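Local coordinates for protein listeriolysin O (Listeria monocytogenes, PDB 4CDB) that binds cholesterol-containing host membranes, changes conformation drastically and inserts as an oligomeric pore complex that lyses the cell, at residues Ile70-Ala75 / Ile180-Thr185; Gln78-Ile83 / Gly184-Ala189; Asn192-Asn197 / Ser304-Ile309; Glu209-Lys214 / Val264-Ser269. All blocks are in the same frame, centred on the assembly; numbering follows the deposited sequence.

Overall arrangement
All four contacts belong to the part of the toxin in which segments destined for the membrane are still folded as helices against the central antiparallel sheet. Interaction 4 is the buried core, two neighbouring strands joined by a full ladder of backbone bonds. Interaction 3, partly buried, sets the end of helix 187-194 on strand 303-310 by Leu194-Val308 packing and a lysine-to-carbonyl hydrogen bond. Interactions 1 and 2, also partly buried but without direct hydrogen bonds across them, share Gly184 and Thr185 between two helices; alanine methyls meet Ile70 and Val80, with the stem of Lys182 added in interaction 1. One sodium ion ties interactions 1, 2 and 4 together, through Phe183, Gln78 and Tyr265.

Interaction 1: residues Ile70-Ala75 / Ile180-Thr185; sequences INQNNA and IAKFGT. With NA (sodium ion), chain N; NA (sodium ion), chain H.
Helix 176-183, in a region that forms a transmembrane beta strand in the pore, here lies against strand 59-74: Ala181 faces Ile70, and the stem of Lys182 runs past Ile70 and Gln72. Ile70 CG2 meets Ala181 CB at 4.0 Å; the short methyl lets helix and strand come close. The other branch of Ile70 is turned anti to the backbone N (chi1 175°), which carries CD1 to the root of Lys182, 3.8 Å from its CB, the two side chains crossing at about a right angle. Lys182 bends at chi2 (90°), so that its methylene CD passes 3.7 Å from Gln72 OE1 while NZ goes on to a salt bridge with Glu171. A lysine suits this spot because its stem is apolar and its end is charged. The last turn of the helix exposes carbonyls to cations: Ile180 O binds one sodium ion at 2.9 Å together with Asn364, and Phe183 O binds another at 2.8 Å. Gly184, with positive phi, then ends the helix. Strand 59-74 pairs on with strand 362-385, while Phe183 packs on strands 165-172 and 207-222, and the helix is thus held between two sheets.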
loop_
_atom_site.group_PDB
_atom_site.type_symbol
_atom_site.label_atom_id
_atom_site.label_comp_id
_atom_site.label_asym_id
_atom_site.label_seq_id
_atom_site.Cartn_x
_atom_site.Cartn_y
_atom_site.Cartn_z
ATOM N N ILE A 70 -7.501 10.264 0.369
ATOM C CA ILE A 70 -7.368 9.266 1.420
ATOM C C ILE A 70 -7.610 9.922 2.781
ATOM O O ILE A 70 -6.815 10.738 3.249
ATOM C CB ILE A 70 -6.012 8.502 1.353
ATOM C CG1 ILE A 70 -5.863 7.563 2.552
ATOM C CG2 ILE A 70 -4.832 9.462 1.264
ATOM C CD1 ILE A 70 -4.670 6.631 2.460
ATOM N N ASN A 71 -8.742 9.580 3.389
ATOM C CA ASN A 71 -9.164 10.176 4.651
ATOM C C ASN A 71 -9.353 9.087 5.701
ATOM O O ASN A 71 -10.308 8.310 5.638
ATOM C CB ASN A 71 -10.465 10.957 4.455
ATOM C CG ASN A 71 -10.380 12.380 4.978
ATOM O OD1 ASN A 71 -10.530 13.342 4.222
ATOM N ND2 ASN A 71 -10.145 12.520 6.277
ATOM N N GLN A 72 -8.446 9.038 6.672
ATOM C CA GLN A 72 -8.349 7.881 7.557
ATOM C C GLN A 72 -7.940 8.225 8.995
ATOM O O GLN A 72 -7.010 8.997 9.222
ATOM C CB GLN A 72 -7.365 6.879 6.951
ATOM C CG GLN A 72 -7.090 5.659 7.798
ATOM C CD GLN A 72 -6.223 4.649 7.077
ATOM O OE1 GLN A 72 -6.437 4.359 5.898
ATOM N NE2 GLN A 72 -5.233 4.112 7.778
ATOM N N ASN A 73 -8.645 7.642 9.962
ATOM C CA ASN A 73 -8.332 7.846 11.373
ATOM C C ASN A 73 -7.653 6.622 11.979
ATOM O O ASN A 73 -8.220 5.529 11.987
ATOM C CB ASN A 73 -9.597 8.193 12.157
ATOM C CG ASN A 73 -10.332 9.379 11.574
ATOM O OD1 ASN A 73 -9.766 10.154 10.803
ATOM N ND2 ASN A 73 -11.599 9.530 11.937
ATOM N N ASN A 74 -6.437 6.811 12.483
ATOM C CA ASN A 74 -5.654 5.704 13.024
ATOM C C ASN A 74 -5.419 5.820 14.527
ATOM O O ASN A 74 -4.963 6.855 15.016
ATOM C CB ASN A 74 -4.316 5.589 12.289
ATOM C CG ASN A 74 -4.491 5.342 10.804
ATOM O OD1 ASN A 74 -5.418 4.647 10.387
ATOM N ND2 ASN A 74 -3.605 5.913 9.997
ATOM N N ALA A 75 -5.736 4.753 15.254
ATOM C CA ALA A 75 -5.503 4.709 16.692
ATOM C C ALA A 75 -4.133 4.109 16.986
ATOM O O ALA A 75 -3.517 4.412 18.007
ATOM C CB ALA A 75 -6.596 3.909 17.381
ATOM N N ILE A 180 1.883 8.356 3.602
ATOM C CA ILE A 180 2.030 8.849 4.968
ATOM C C ILE A 180 0.686 8.801 5.696
ATOM O O ILE A 180 0.615 8.451 6.871
ATOM C CB ILE A 180 2.627 10.275 4.998
ATOM C CG1 ILE A 180 4.110 10.230 4.635
ATOM C CG2 ILE A 180 2.472 10.907 6.369
ATOM C CD1 ILE A 180 4.781 11.591 4.605
ATOM N N ALA A 181 -0.385 9.128 4.981
ATOM C CA ALA A 181 -1.725 9.078 5.556
ATOM C C ALA A 181 -2.139 7.644 5.882
ATOM O O ALA A 181 -2.989 7.413 6.741
ATOM C CB ALA A 181 -2.729 9.718 4.613
ATOM N N LYS A 182 -1.521 6.687 5.199
ATOM C CA LYS A 182 -1.865 5.278 5.358
ATOM C C LYS A 182 -0.934 4.561 6.332
ATOM O O LYS A 182 -1.384 3.807 7.193
ATOM C CB LYS A 182 -1.826 4.579 3.997
ATOM C CG LYS A 182 -2.196 3.105 4.030
ATOM C CD LYS A 182 -3.689 2.897 3.827
ATOM C CE LYS A 182 -4.029 1.416 3.731
ATOM N NZ LYS A 182 -5.217 1.162 2.866
ATOM N N PHE A 183 0.366 4.800 6.194
ATOM C CA PHE A 183 1.359 4.079 6.983
ATOM C C PHE A 183 2.030 4.942 8.053
ATOM O O PHE A 183 2.994 4.515 8.688
ATOM C CB PHE A 183 2.419 3.474 6.062
ATOM C CG PHE A 183 1.861 2.517 5.045
ATOM C CD1 PHE A 183 1.550 1.214 5.398
ATOM C CD2 PHE A 183 1.651 2.920 3.735
ATOM C CE1 PHE A 183 1.038 0.329 4.464
ATOM C CE2 PHE A 183 1.140 2.039 2.795
ATOM C CZ PHE A 183 0.833 0.743 3.160
ATOM N N GLY A 184 1.520 6.152 8.252
ATOM C CA GLY A 184 2.090 7.056 9.237
ATOM C C GLY A 184 3.337 7.742 8.713
ATOM O O GLY A 184 3.855 7.373 7.658
ATOM N N THR A 185 3.819 8.739 9.450
ATOM C CA THR A 185 5.019 9.485 9.072
ATOM C C THR A 185 6.244 8.572 9.050
ATOM O O THR A 185 7.234 8.848 8.364
ATOM C CB THR A 185 5.258 10.673 10.036
ATOM O OG1 THR A 185 4.099 11.515 10.052
ATOM C CG2 THR A 185 6.464 11.502 9.609
HETATM NA NA NA N . 3.914 1.842 8.908
HETATM NA NA NA H . -0.141 9.725 9.403
HETATM O O HOH W 1 1.582 9.461 11.662
HETATM O O HOH W 2 -1.643 7.909 11.230
HETATM O O HOH W 3 1.829 0.342 9.088
#

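Interaction 2: residues Gln78-Ile83 / Gly184-Ala189; sequences QVVNAI and GTAFKA. With NA (sodium ion), chain N.
Gln78, whose CB packs 3.9 Å from Ala186 CB, presents the flat group at this contact, its carboxamide. A sodium ion sits beside and beyond OE1, well out of the plane of CD, OE1 and NE2, and is bound by Gln78 OE1 at 2.9 Å. Lys214 NZ, nearer the amide plane than the ion is, also hydrogen-bonds OE1, so the carbonyl oxygen serves two cationic partners, which probably polarise it and fix the turn of the amide. The chain folds back at chi2 (-57°), which swings OE1 round to the ion while CB stays on Ala186. Phe183 O and Tyr265 OH complete the protein ligands of the site.

The opposing segment is the link between helices 176-183 and 187-194, both in the part of the toxin that becomes a transmembrane hairpin in the pore. Gly184 leaves the first helix with positive phi (79°) and, having no side chain, lets Gln78 CG approach its CA to 4.4 Å. It also opens a type I turn, closed by Phe187 N bonding to Gly184 O at 3.1 Å, and Asn102 OD1 accepts from Ala186 N.

Val80 supplies the remaining apolar contact. Being branched, it can divide its two methyls between two alanines, whose own small side chains allow the loop to run close alongside. CG2 of Val80 sits 3.8 Å from Ala186 CB, and its CG1 lies 3.9 Å from Ala189 CB, about one turn further along.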
loop_
_atom_site.group_PDB
_atom_site.type_symbol
_atom_site.label_atom_id
_atom_site.label_comp_id
_atom_site.label_asym_id
_atom_site.label_seq_id
_atom_site.Cartn_x
_atom_site.Cartn_y
_atom_site.Cartn_z
ATOM N N GLN A 78 2.483 4.310 14.612
ATOM C CA GLN A 78 3.599 3.570 14.029
ATOM C C GLN A 78 4.916 3.896 14.731
ATOM O O GLN A 78 5.053 4.950 15.352
ATOM C CB GLN A 78 3.706 3.865 12.532
ATOM C CG GLN A 78 2.476 3.447 11.743
ATOM C CD GLN A 78 2.163 1.976 11.911
ATOM O OE1 GLN A 78 2.991 1.119 11.604
ATOM N NE2 GLN A 78 0.974 1.675 12.424
ATOM N N VAL A 79 5.882 2.988 14.627
ATOM C CA VAL A 79 7.175 3.174 15.273
ATOM C C VAL A 79 8.301 3.274 14.248
ATOM O O VAL A 79 8.429 2.413 13.376
ATOM C CB VAL A 79 7.495 2.005 16.233
ATOM C CG1 VAL A 79 8.883 2.174 16.820
ATOM C CG2 VAL A 79 6.454 1.907 17.338
ATOM N N VAL A 80 9.111 4.324 14.345
ATOM C CA VAL A 80 10.323 4.410 13.540
ATOM C C VAL A 80 11.373 3.503 14.172
ATOM O O VAL A 80 11.813 3.746 15.294
ATOM C CB VAL A 80 10.848 5.855 13.451
ATOM C CG1 VAL A 80 12.158 5.903 12.671
ATOM C CG2 VAL A 80 9.807 6.756 12.805
ATOM N N ASN A 81 11.760 2.456 13.448
ATOM C CA ASN A 81 12.590 1.384 13.999
ATOM C C ASN A 81 13.892 1.843 14.654
ATOM O O ASN A 81 14.307 1.295 15.676
ATOM C CB ASN A 81 12.883 0.330 12.929
ATOM C CG ASN A 81 13.840 -0.740 13.416
ATOM O OD1 ASN A 81 15.020 -0.739 13.065
ATOM N ND2 ASN A 81 13.336 -1.658 14.232
ATOM N N ALA A 82 14.527 2.850 14.065
ATOM C CA ALA A 82 15.782 3.370 14.591
ATOM C C ALA A 82 15.645 3.928 16.008
ATOM O O ALA A 82 16.593 3.884 16.789
ATOM C CB ALA A 82 16.343 4.429 13.658
ATOM N N ILE A 83 14.465 4.447 16.335
ATOM C CA ILE A 83 14.226 5.015 17.659
ATOM C C ILE A 83 13.155 4.241 18.425
ATOM O O ILE A 83 12.446 4.803 19.261
ATOM C CB ILE A 83 13.830 6.504 17.573
ATOM C CG1 ILE A 83 12.573 6.682 16.718
ATOM C CG2 ILE A 83 14.972 7.324 16.997
ATOM C CD1 ILE A 83 12.033 8.102 16.707
ATOM N N GLY A 184 1.520 6.152 8.252
ATOM C CA GLY A 184 2.090 7.056 9.237
ATOM C C GLY A 184 3.337 7.742 8.713
ATOM O O GLY A 184 3.855 7.373 7.658
ATOM N N THR A 185 3.819 8.739 9.450
ATOM C CA THR A 185 5.019 9.485 9.072
ATOM C C THR A 185 6.244 8.572 9.050
ATOM O O THR A 185 7.234 8.848 8.364
ATOM C CB THR A 185 5.258 10.673 10.036
ATOM O OG1 THR A 185 4.099 11.515 10.052
ATOM C CG2 THR A 185 6.464 11.502 9.609
ATOM N N ALA A 186 6.159 7.467 9.783
ATOM C CA ALA A 186 7.235 6.481 9.826
ATOM C C ALA A 186 7.571 5.906 8.449
ATOM O O ALA A 186 8.636 5.322 8.263
ATOM C CB ALA A 186 6.888 5.362 10.800
ATOM N N PHE A 187 6.665 6.073 7.488
ATOM C CA PHE A 187 6.913 5.614 6.125
ATOM C C PHE A 187 8.151 6.270 5.503
ATOM O O PHE A 187 8.860 5.638 4.721
ATOM C CB PHE A 187 5.689 5.833 5.230
ATOM C CG PHE A 187 5.969 5.612 3.768
ATOM C CD1 PHE A 187 6.066 4.327 3.251
ATOM C CD2 PHE A 187 6.151 6.688 2.914
ATOM C CE1 PHE A 187 6.336 4.122 1.907
ATOM C CE2 PHE A 187 6.420 6.488 1.571
ATOM C CZ PHE A 187 6.514 5.205 1.068
ATOM N N LYS A 188 8.406 7.530 5.855
ATOM C CA LYS A 188 9.540 8.270 5.301
ATOM C C LYS A 188 10.864 7.592 5.639
ATOM O O LYS A 188 11.769 7.527 4.807
ATOM C CB LYS A 188 9.547 9.722 5.790
ATOM C CG LYS A 188 8.240 10.468 5.550
ATOM C CD LYS A 188 8.283 11.901 6.075
ATOM C CE LYS A 188 8.795 12.865 5.016
ATOM N NZ LYS A 188 8.228 14.236 5.185
ATOM N N ALA A 189 10.975 7.092 6.866
ATOM C CA ALA A 189 12.164 6.357 7.285
ATOM C C ALA A 189 12.299 5.062 6.490
ATOM O O ALA A 189 13.384 4.715 6.026
ATOM C CB ALA A 189 12.111 6.062 8.778
HETATM NA NA NA N . 3.914 1.842 8.908
HETATM O O HOH W 3 1.829 0.342 9.088
#

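Interaction 3: residues Asn192-Asn197 / Ser304-Ile309; sequences NSLNVN and SFKAVI
Leu194 lays its CD2 methyl over the strand, 3.6 Å from Lys306 O and 3.7 Å from Val308 CG2, the leucine and valine side chains slanting across each other. The same Val308 CG2 also receives Ser193 CB at 3.7 Å, so one methyl of a beta-branched residue is clasped by two successive residues from the last turn of helix 187-194. The polar part of the contact is made by Lys306. Its chain is fully extended, starting anti to the backbone N (chi1 -170°), and reaches from the strand to the helix end, where NZ donates a short hydrogen bond of 2.6 Å to Ser193 O. The ammonium comes in almost head-on to the carbonyl (C=O...N 165°). A positive charge is probably favourable here, as the carbonyls at a helix C-terminus lie at the negative end of its dipole. Asn195, with positive phi, breaks the helix; Val196 and Asn197 begin a stretch that becomes a transmembrane strand in the pore. Lys267 NZ adds weak bonds to Leu194 O and Asn195 O. Strand 303-310 is itself paired with strands 262-270 and 319-324, so that the helix end rests on the face of the central sheet, with Ser193 also touching Ile320.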
loop_
_atom_site.group_PDB
_atom_site.type_symbol
_atom_site.label_atom_id
_atom_site.label_comp_id
_atom_site.label_asym_id
_atom_site.label_seq_id
_atom_site.Cartn_x
_atom_site.Cartn_y
_atom_site.Cartn_z
ATOM N N ASN A 192 13.441 5.386 2.830
ATOM C CA ASN A 192 14.866 5.604 2.606
ATOM C C ASN A 192 15.563 4.324 2.155
ATOM O O ASN A 192 16.691 4.357 1.668
ATOM C CB ASN A 192 15.542 6.172 3.857
ATOM C CG ASN A 192 15.252 7.648 4.060
ATOM O OD1 ASN A 192 14.969 8.373 3.107
ATOM N ND2 ASN A 192 15.329 8.101 5.306
ATOM N N SER A 193 14.880 3.196 2.326
ATOM C CA SER A 193 15.385 1.914 1.854
ATOM C C SER A 193 14.595 1.440 0.640
ATOM O O SER A 193 15.175 0.997 -0.351
ATOM C CB SER A 193 15.309 0.865 2.963
ATOM O OG SER A 193 16.018 1.291 4.112
ATOM N N LEU A 194 13.271 1.536 0.723
ATOM C CA LEU A 194 12.398 1.086 -0.360
ATOM C C LEU A 194 12.551 1.930 -1.623
ATOM O O LEU A 194 12.614 1.391 -2.728
ATOM C CB LEU A 194 10.935 1.096 0.083
ATOM C CG LEU A 194 10.528 0.069 1.140
ATOM C CD1 LEU A 194 9.026 0.119 1.381
ATOM C CD2 LEU A 194 10.966 -1.328 0.725
ATOM N N ASN A 195 12.599 3.248 -1.445
ATOM C CA ASN A 195 12.725 4.191 -2.555
ATOM C C ASN A 195 11.628 4.024 -3.606
ATOM O O ASN A 195 11.899 3.632 -4.739
ATOM C CB ASN A 195 14.108 4.088 -3.209
ATOM C CG ASN A 195 15.240 4.366 -2.236
ATOM O OD1 ASN A 195 16.120 3.530 -2.034
ATOM N ND2 ASN A 195 15.226 5.549 -1.631
ATOM N N VAL A 196 10.391 4.324 -3.222
ATOM C CA VAL A 196 9.266 4.253 -4.147
ATOM C C VAL A 196 9.424 5.278 -5.270
ATOM O O VAL A 196 9.608 6.469 -5.016
ATOM C CB VAL A 196 7.924 4.483 -3.427
ATOM C CG1 VAL A 196 6.777 4.463 -4.424
ATOM C CG2 VAL A 196 7.719 3.432 -2.337
ATOM N N ASN A 197 9.358 4.806 -6.511
ATOM C CA ASN A 197 9.566 5.666 -7.672
ATOM C C ASN A 197 8.287 6.399 -8.079
ATOM O O ASN A 197 7.611 6.002 -9.026
ATOM C CB ASN A 197 10.100 4.840 -8.847
ATOM C CG ASN A 197 10.781 5.689 -9.902
ATOM O OD1 ASN A 197 10.409 6.839 -10.130
ATOM N ND2 ASN A 197 11.789 5.121 -10.555
ATOM N N SER A 304 9.149 -7.470 -9.515
ATOM C CA SER A 304 10.166 -7.647 -8.483
ATOM C C SER A 304 9.655 -7.201 -7.113
ATOM O O SER A 304 8.584 -6.605 -7.006
ATOM C CB SER A 304 11.429 -6.869 -8.850
ATOM O OG SER A 304 11.154 -5.484 -8.954
ATOM N N PHE A 305 10.422 -7.491 -6.067
ATOM C CA PHE A 305 10.058 -7.043 -4.727
ATOM C C PHE A 305 11.279 -6.579 -3.944
ATOM O O PHE A 305 12.392 -7.061 -4.161
ATOM C CB PHE A 305 9.314 -8.140 -3.952
ATOM C CG PHE A 305 10.209 -9.227 -3.413
ATOM C CD1 PHE A 305 10.500 -10.342 -4.179
ATOM C CD2 PHE A 305 10.746 -9.139 -2.135
ATOM C CE1 PHE A 305 11.319 -11.343 -3.689
ATOM C CE2 PHE A 305 11.568 -10.135 -1.642
ATOM C CZ PHE A 305 11.852 -11.240 -2.420
ATOM N N LYS A 306 11.058 -5.634 -3.037
ATOM C CA LYS A 306 12.087 -5.209 -2.098
ATOM C C LYS A 306 11.524 -5.245 -0.680
ATOM O O LYS A 306 10.435 -4.729 -0.419
ATOM C CB LYS A 306 12.599 -3.813 -2.445
ATOM C CG LYS A 306 13.837 -3.399 -1.666
ATOM C CD LYS A 306 14.412 -2.100 -2.202
ATOM C CE LYS A 306 15.793 -1.831 -1.627
ATOM N NZ LYS A 306 16.332 -0.517 -2.075
ATOM N N ALA A 307 12.262 -5.864 0.233
ATOM C CA ALA A 307 11.754 -6.089 1.580
ATOM C C ALA A 307 12.651 -5.485 2.651
ATOM O O ALA A 307 13.866 -5.676 2.636
ATOM C CB ALA A 307 11.568 -7.579 1.829
ATOM N N VAL A 308 12.035 -4.755 3.576
ATOM C CA VAL A 308 12.722 -4.254 4.761
ATOM C C VAL A 308 12.126 -4.936 5.989
ATOM O O VAL A 308 10.921 -4.846 6.231
ATOM C CB VAL A 308 12.571 -2.731 4.895
ATOM C CG1 VAL A 308 13.308 -2.227 6.127
ATOM C CG2 VAL A 308 13.089 -2.041 3.646
ATOM N N ILE A 309 12.966 -5.620 6.759
ATOM C CA ILE A 309 12.491 -6.440 7.868
ATOM C C ILE A 309 13.025 -5.956 9.217
ATOM O O ILE A 309 14.236 -5.829 9.403
ATOM C CB ILE A 309 12.897 -7.917 7.670
ATOM C CG1 ILE A 309 12.561 -8.379 6.251
ATOM C CG2 ILE A 309 12.226 -8.808 8.706
ATOM C CD1 ILE A 309 13.010 -9.795 5.947
#

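Interaction 4: residues Glu209-Lys214 / Val264-Ser269; sequences EVISFK and VYLKLS. With NA (sodium ion), chain Q; NA (sodium ion), chain N.
Backbone hydrogen bonds join Glu209 to Leu268, Ile211 to Leu266 and Phe213 to Val264, two bonds to each pair, the strands running antiparallel at 162°. They are short: Leu266 N lies 2.7 Å from Ile211 O. The longest, from Ile211 N to Leu266 O, is 2.9 Å. Between them, at the non-hydrogen-bonded pairs, alpha carbons add C-H...O contacts, as where Tyr265 CA lies 3.3 Å from Ile211 O.

Apolar packing fills the face bearing Ile211, Leu266 and Leu268. Ile211 CB abuts Leu266 CB at 3.7 Å, and Ile211 CD1 reaches Leu268 CD2 at 3.9 Å. Beta-branched Ile211 suits a strand, the leucines fill the buried face, and helix 277-286 lies on this face through Phe281 and Val285. This is the central sheet of the cholesterol-dependent cytolysins, with helices that refold into membrane strands on both faces; Phe183 and Val196 belong to the other cluster, touching Val210 on the far side.

Metal ligation occurs on both faces. Glu209 runs alongside Leu268 with its chain extended, and both carboxylate oxygens chelate a sodium ion, OE1 at 2.6 Å, with Asp282 of helix 277-286 as a further ligand. On the other face Tyr265 OH binds a second sodium at 2.5 Å, the ion lying in the ring plane at its edge. Ser212 OG, 3.5 Å from Tyr265 CE1, hydrogen-bonds a water that also ligates this ion.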
loop_
_atom_site.group_PDB
_atom_site.type_symbol
_atom_site.label_atom_id
_atom_site.label_comp_id
_atom_site.label_asym_id
_atom_site.label_seq_id
_atom_site.Cartn_x
_atom_site.Cartn_y
_atom_site.Cartn_z
ATOM N N GLU A 209 3.343 -1.177 -5.486
ATOM C CA GLU A 209 2.505 -1.340 -4.304
ATOM C C GLU A 209 3.369 -1.389 -3.048
ATOM O O GLU A 209 4.452 -1.979 -3.050
ATOM C CB GLU A 209 1.658 -2.609 -4.409
ATOM C CG GLU A 209 0.611 -2.743 -3.310
ATOM C CD GLU A 209 -0.086 -4.090 -3.323
ATOM O OE1 GLU A 209 0.532 -5.078 -3.772
ATOM O OE2 GLU A 209 -1.251 -4.158 -2.883
ATOM N N VAL A 210 2.887 -0.757 -1.982
ATOM C CA VAL A 210 3.579 -0.777 -0.700
ATOM C C VAL A 210 2.781 -1.595 0.309
ATOM O O VAL A 210 1.576 -1.392 0.474
ATOM C CB VAL A 210 3.815 0.645 -0.169
ATOM C CG1 VAL A 210 4.410 0.604 1.230
ATOM C CG2 VAL A 210 4.733 1.400 -1.109
ATOM N N ILE A 211 3.460 -2.525 0.973
ATOM C CA ILE A 211 2.813 -3.424 1.919
ATOM C C ILE A 211 3.450 -3.334 3.306
ATOM O O ILE A 211 4.675 -3.322 3.435
ATOM C CB ILE A 211 2.883 -4.887 1.428
ATOM C CG1 ILE A 211 2.199 -5.031 0.068
ATOM C CG2 ILE A 211 2.259 -5.831 2.441
ATOM C CD1 ILE A 211 2.269 -6.429 -0.497
ATOM N N SER A 212 2.611 -3.257 4.335
ATOM C CA SER A 212 3.074 -3.317 5.717
ATOM C C SER A 212 2.571 -4.612 6.356
ATOM O O SER A 212 1.364 -4.814 6.495
ATOM C CB SER A 212 2.572 -2.105 6.502
ATOM O OG SER A 212 3.109 -2.083 7.812
ATOM N N PHE A 213 3.495 -5.488 6.737
ATOM C CA PHE A 213 3.134 -6.791 7.291
ATOM C C PHE A 213 3.632 -6.932 8.732
ATOM O O PHE A 213 4.825 -7.122 8.972
ATOM C CB PHE A 213 3.694 -7.911 6.406
ATOM C CG PHE A 213 3.266 -9.293 6.821
ATOM C CD1 PHE A 213 1.953 -9.708 6.656
ATOM C CD2 PHE A 213 4.182 -10.185 7.358
ATOM C CE1 PHE A 213 1.558 -10.984 7.031
ATOM C CE2 PHE A 213 3.795 -11.463 7.734
ATOM C CZ PHE A 213 2.482 -11.862 7.571
ATOM N N LYS A 214 2.713 -6.831 9.688
ATOM C CA LYS A 214 3.072 -6.936 11.098
ATOM C C LYS A 214 2.732 -8.302 11.677
ATOM O O LYS A 214 1.611 -8.794 11.526
ATOM C CB LYS A 214 2.382 -5.846 11.926
ATOM C CG LYS A 214 2.866 -4.425 11.667
ATOM C CD LYS A 214 2.301 -3.462 12.710
ATOM C CE LYS A 214 2.761 -2.031 12.469
ATOM N NZ LYS A 214 2.206 -1.473 11.204
ATOM N N VAL A 264 7.464 -6.523 8.415
ATOM C CA VAL A 264 8.029 -6.576 7.075
ATOM C C VAL A 264 7.373 -5.522 6.193
ATOM O O VAL A 264 6.155 -5.529 6.013
ATOM C CB VAL A 264 7.816 -7.960 6.433
ATOM C CG1 VAL A 264 8.431 -8.000 5.047
ATOM C CG2 VAL A 264 8.409 -9.047 7.311
ATOM N N TYR A 265 8.177 -4.606 5.661
ATOM C CA TYR A 265 7.689 -3.642 4.682
ATOM C C TYR A 265 8.049 -4.126 3.283
ATOM O O TYR A 265 9.172 -4.574 3.048
ATOM C CB TYR A 265 8.283 -2.255 4.929
ATOM C CG TYR A 265 7.673 -1.513 6.097
ATOM C CD1 TYR A 265 6.489 -0.801 5.952
ATOM C CD2 TYR A 265 8.290 -1.511 7.341
ATOM C CE1 TYR A 265 5.930 -0.115 7.018
ATOM C CE2 TYR A 265 7.741 -0.829 8.412
ATOM C CZ TYR A 265 6.562 -0.133 8.245
ATOM O OH TYR A 265 6.019 0.543 9.314
ATOM N N LEU A 266 7.098 -4.035 2.359
ATOM C CA LEU A 266 7.303 -4.539 1.004
ATOM C C LEU A 266 7.091 -3.468 -0.056
ATOM O O LEU A 266 6.201 -2.625 0.066
ATOM C CB LEU A 266 6.370 -5.718 0.722
ATOM C CG LEU A 266 6.627 -7.001 1.509
ATOM C CD1 LEU A 266 5.587 -8.050 1.162
ATOM C CD2 LEU A 266 8.025 -7.517 1.231
ATOM N N LYS A 267 7.920 -3.512 -1.094
ATOM C CA LYS A 267 7.758 -2.652 -2.256
ATOM C C LYS A 267 7.665 -3.517 -3.509
ATOM O O LYS A 267 8.682 -3.940 -4.059
ATOM C CB LYS A 267 8.933 -1.679 -2.371
ATOM C CG LYS A 267 8.898 -0.768 -3.591
ATOM C CD LYS A 267 10.231 -0.820 -4.318
ATOM C CE LYS A 267 10.527 0.476 -5.049
ATOM N NZ LYS A 267 11.896 0.460 -5.636
ATOM N N LEU A 268 6.440 -3.797 -3.940
ATOM C CA LEU A 268 6.209 -4.572 -5.156
ATOM C C LEU A 268 6.183 -3.627 -6.352
ATOM O O LEU A 268 5.566 -2.566 -6.289
ATOM C CB LEU A 268 4.888 -5.340 -5.059
ATOM C CG LEU A 268 4.892 -6.752 -4.459
ATOM C CD1 LEU A 268 5.753 -6.846 -3.208
ATOM C CD2 LEU A 268 3.468 -7.187 -4.150
ATOM N N SER A 269 6.856 -4.007 -7.436
ATOM C CA SER A 269 6.958 -3.138 -8.605
ATOM C C SER A 269 6.999 -3.911 -9.920
ATOM O O SER A 269 7.490 -5.040 -9.976
ATOM C CB SER A 269 8.192 -2.238 -8.492
ATOM O OG SER A 269 9.377 -3.005 -8.392
HETATM NA NA NA Q . -0.924 -6.950 -2.665
HETATM NA NA NA N . 3.914 1.842 8.908
HETATM O O HOH W 3 1.829 0.342 9.088
#